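Local atomic coordinates of periplasmic molybdate-binding protein (Azotobacter vinelandii, PDB entry 1ATG), a protein that binds molybdate, and also tungstate, in a cleft between its two domains, consistent with a periplasmic receptor role in ABC-type oxyanion uptake. Residues A[82-87]-A[158-163]. Sequence-based numbering, arbitrary orientation.
With ACT (acetate ion), chain C.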
loop_
_atom_site.group_PDB
_atom_site.type_symbol
_atom_site.label_atom_id
_atom_site.label_comp_id
_atom_site.label_asym_id
_atom_site.label_seq_id
_atom_site.Cartn_x
_atom_site.Cartn_y
_atom_site.Cartn_z
ATOM N N LEU A 82 1.820 -0.787 8.646
ATOM C CA LEU A 82 2.055 -2.212 8.447
ATOM C C LEU A 82 1.382 -3.020 9.538
ATOM O O LEU A 82 1.392 -2.656 10.729
ATOM C CB LEU A 82 3.564 -2.454 8.524
ATOM C CG LEU A 82 4.013 -3.897 8.286
ATOM C CD1 LEU A 82 3.780 -4.348 6.852
ATOM C CD2 LEU A 82 5.498 -3.996 8.622
ATOM N N VAL A 83 0.818 -4.170 9.161
ATOM C CA VAL A 83 0.183 -5.048 10.123
ATOM C C VAL A 83 0.581 -6.499 9.883
ATOM O O VAL A 83 0.610 -6.944 8.710
ATOM C CB VAL A 83 -1.359 -4.997 10.077
ATOM C CG1 VAL A 83 -1.930 -5.579 11.371
ATOM C CG2 VAL A 83 -1.930 -3.615 9.848
ATOM N N LEU A 84 0.914 -7.212 10.938
ATOM C CA LEU A 84 1.041 -8.667 10.867
ATOM C C LEU A 84 -0.368 -9.210 11.140
ATOM O O LEU A 84 -0.980 -8.865 12.175
ATOM C CB LEU A 84 2.002 -9.177 11.930
ATOM C CG LEU A 84 2.109 -10.711 11.984
ATOM C CD1 LEU A 84 2.749 -11.267 10.725
ATOM C CD2 LEU A 84 2.900 -11.126 13.214
ATOM N N TRP A 85 -0.904 -9.984 10.222
ATOM C CA TRP A 85 -2.287 -10.419 10.314
ATOM C C TRP A 85 -2.368 -11.917 10.105
ATOM O O TRP A 85 -1.586 -12.527 9.390
ATOM C CB TRP A 85 -3.067 -9.703 9.196
ATOM C CG TRP A 85 -4.545 -9.942 9.164
ATOM C CD1 TRP A 85 -5.422 -9.862 10.217
ATOM C CD2 TRP A 85 -5.320 -10.327 8.024
ATOM N NE1 TRP A 85 -6.694 -10.149 9.780
ATOM C CE2 TRP A 85 -6.665 -10.446 8.451
ATOM C CE3 TRP A 85 -5.032 -10.563 6.680
ATOM C CZ2 TRP A 85 -7.688 -10.792 7.580
ATOM C CZ3 TRP A 85 -6.067 -10.900 5.824
ATOM C CH2 TRP A 85 -7.385 -11.003 6.273
ATOM N N SER A 86 -3.384 -12.505 10.732
ATOM C CA SER A 86 -3.814 -13.850 10.441
ATOM C C SER A 86 -5.347 -13.833 10.368
ATOM O O SER A 86 -5.999 -13.144 11.165
ATOM C CB SER A 86 -3.378 -14.876 11.479
ATOM O OG SER A 86 -3.890 -16.180 11.180
ATOM N N ALA A 87 -5.909 -14.669 9.510
ATOM C CA ALA A 87 -7.355 -14.875 9.513
ATOM C C ALA A 87 -7.756 -15.641 10.776
ATOM O O ALA A 87 -8.942 -15.617 11.137
ATOM C CB ALA A 87 -7.808 -15.639 8.274
ATOM N N ALA A 158 -1.891 -18.622 3.569
ATOM C CA ALA A 158 -0.778 -18.340 4.453
ATOM C C ALA A 158 -1.326 -18.147 5.873
ATOM O O ALA A 158 -2.244 -17.338 6.050
ATOM C CB ALA A 158 0.025 -17.102 4.055
ATOM N N ASP A 159 -0.789 -18.832 6.864
ATOM C CA ASP A 159 -1.201 -18.641 8.245
ATOM C C ASP A 159 -1.013 -17.187 8.666
ATOM O O ASP A 159 -1.869 -16.666 9.372
ATOM C CB ASP A 159 -0.388 -19.565 9.164
ATOM C CG ASP A 159 -0.805 -21.021 9.107
ATOM O OD1 ASP A 159 -1.996 -21.329 8.836
ATOM O OD2 ASP A 159 0.049 -21.894 9.385
ATOM N N LEU A 160 0.099 -16.575 8.284
ATOM C CA LEU A 160 0.400 -15.196 8.634
ATOM C C LEU A 160 0.633 -14.388 7.371
ATOM O O LEU A 160 1.052 -14.952 6.357
ATOM C CB LEU A 160 1.683 -15.114 9.469
ATOM C CG LEU A 160 1.714 -15.873 10.792
ATOM C CD1 LEU A 160 3.041 -15.593 11.494
ATOM C CD2 LEU A 160 0.554 -15.501 11.707
ATOM N N GLY A 161 0.525 -13.067 7.497
ATOM C CA GLY A 161 0.905 -12.206 6.382
ATOM C C GLY A 161 1.192 -10.800 6.874
ATOM O O GLY A 161 0.644 -10.349 7.875
ATOM N N PHE A 162 2.063 -10.113 6.131
ATOM C CA PHE A 162 2.306 -8.687 6.346
ATOM C C PHE A 162 1.488 -7.920 5.321
ATOM O O PHE A 162 1.670 -8.058 4.104
ATOM C CB PHE A 162 3.782 -8.335 6.238
ATOM C CG PHE A 162 4.571 -8.505 7.500
ATOM C CD1 PHE A 162 4.243 -7.789 8.638
ATOM C CD2 PHE A 162 5.648 -9.382 7.561
ATOM C CE1 PHE A 162 4.977 -7.930 9.797
ATOM C CE2 PHE A 162 6.394 -9.513 8.710
ATOM C CZ PHE A 162 6.062 -8.795 9.847
ATOM N N VAL A 163 0.502 -7.159 5.824
ATOM C CA VAL A 163 -0.467 -6.477 4.986
ATOM C C VAL A 163 -0.605 -5.010 5.363
ATOM O O VAL A 163 0.022 -4.545 6.320
ATOM C CB VAL A 163 -1.844 -7.182 5.067
ATOM C CG1 VAL A 163 -1.774 -8.663 4.688
ATOM C CG2 VAL A 163 -2.451 -7.041 6.459
HETATM C C ACT C . 0.161 -22.069 5.496
HETATM O O ACT C . 0.726 -21.122 6.082
HETATM O OXT ACT C . 0.835 -22.944 4.875
HETATM C CH3 ACT C . -1.320 -22.237 5.541
HETATM O O HOH W 1 -4.489 -16.418 7.655
#
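Where the regular pairing of two antiparallel strands stops, a side chain takes over from the backbone: the hydroxyl of Ser86 donates through OG to Asp159 O at 2.8 Å, almost straight onto the carbonyl, an example of how an antiparallel pair can continue past its last backbone bond. With OG anti to the backbone N (chi1 177°), the hydroxyl reaches across to the incoming chain. A water lies 2.9 Å from both Ala87 N and Ala158 O, accepting from the former. Beyond this end the pairing is regular. Val83 and Val163 exchange two backbone bonds, the straighter being Val163 N to Val83 O, 2.9 Å at 170°; Trp85 and Gly161 form the second hydrogen-bonded pair. The non-hydrogen-bonded pair between them, Leu84 and Phe162, meets by CH-pi contact: CD1 of Leu84 sits over one ring face, 4.2 Å from the centroid. Leu82 CD1 comes obliquely to Phe162 CD1 at 3.9 Å. On the other face of the sheet Val163 CG2 packs against Trp85 CB at 3.9 Å. Asp159 gives its N-H to an acetate ion, most likely picked up from the crystallisation solution, while its carboxylate forms a salt bridge with Arg105; an alanine here would probably leave that arginine without its carboxylate mate. The pair belongs to the central sheet of one lobe of this periplasmic-binding-protein fold: strand 160-164 lies between 75-86 and 107-110, helix 116-127 covers Leu82 and Phe162, and helix 146-154 covers Val163 and Trp85, whose indole lies nearly parallel to the His150 ring.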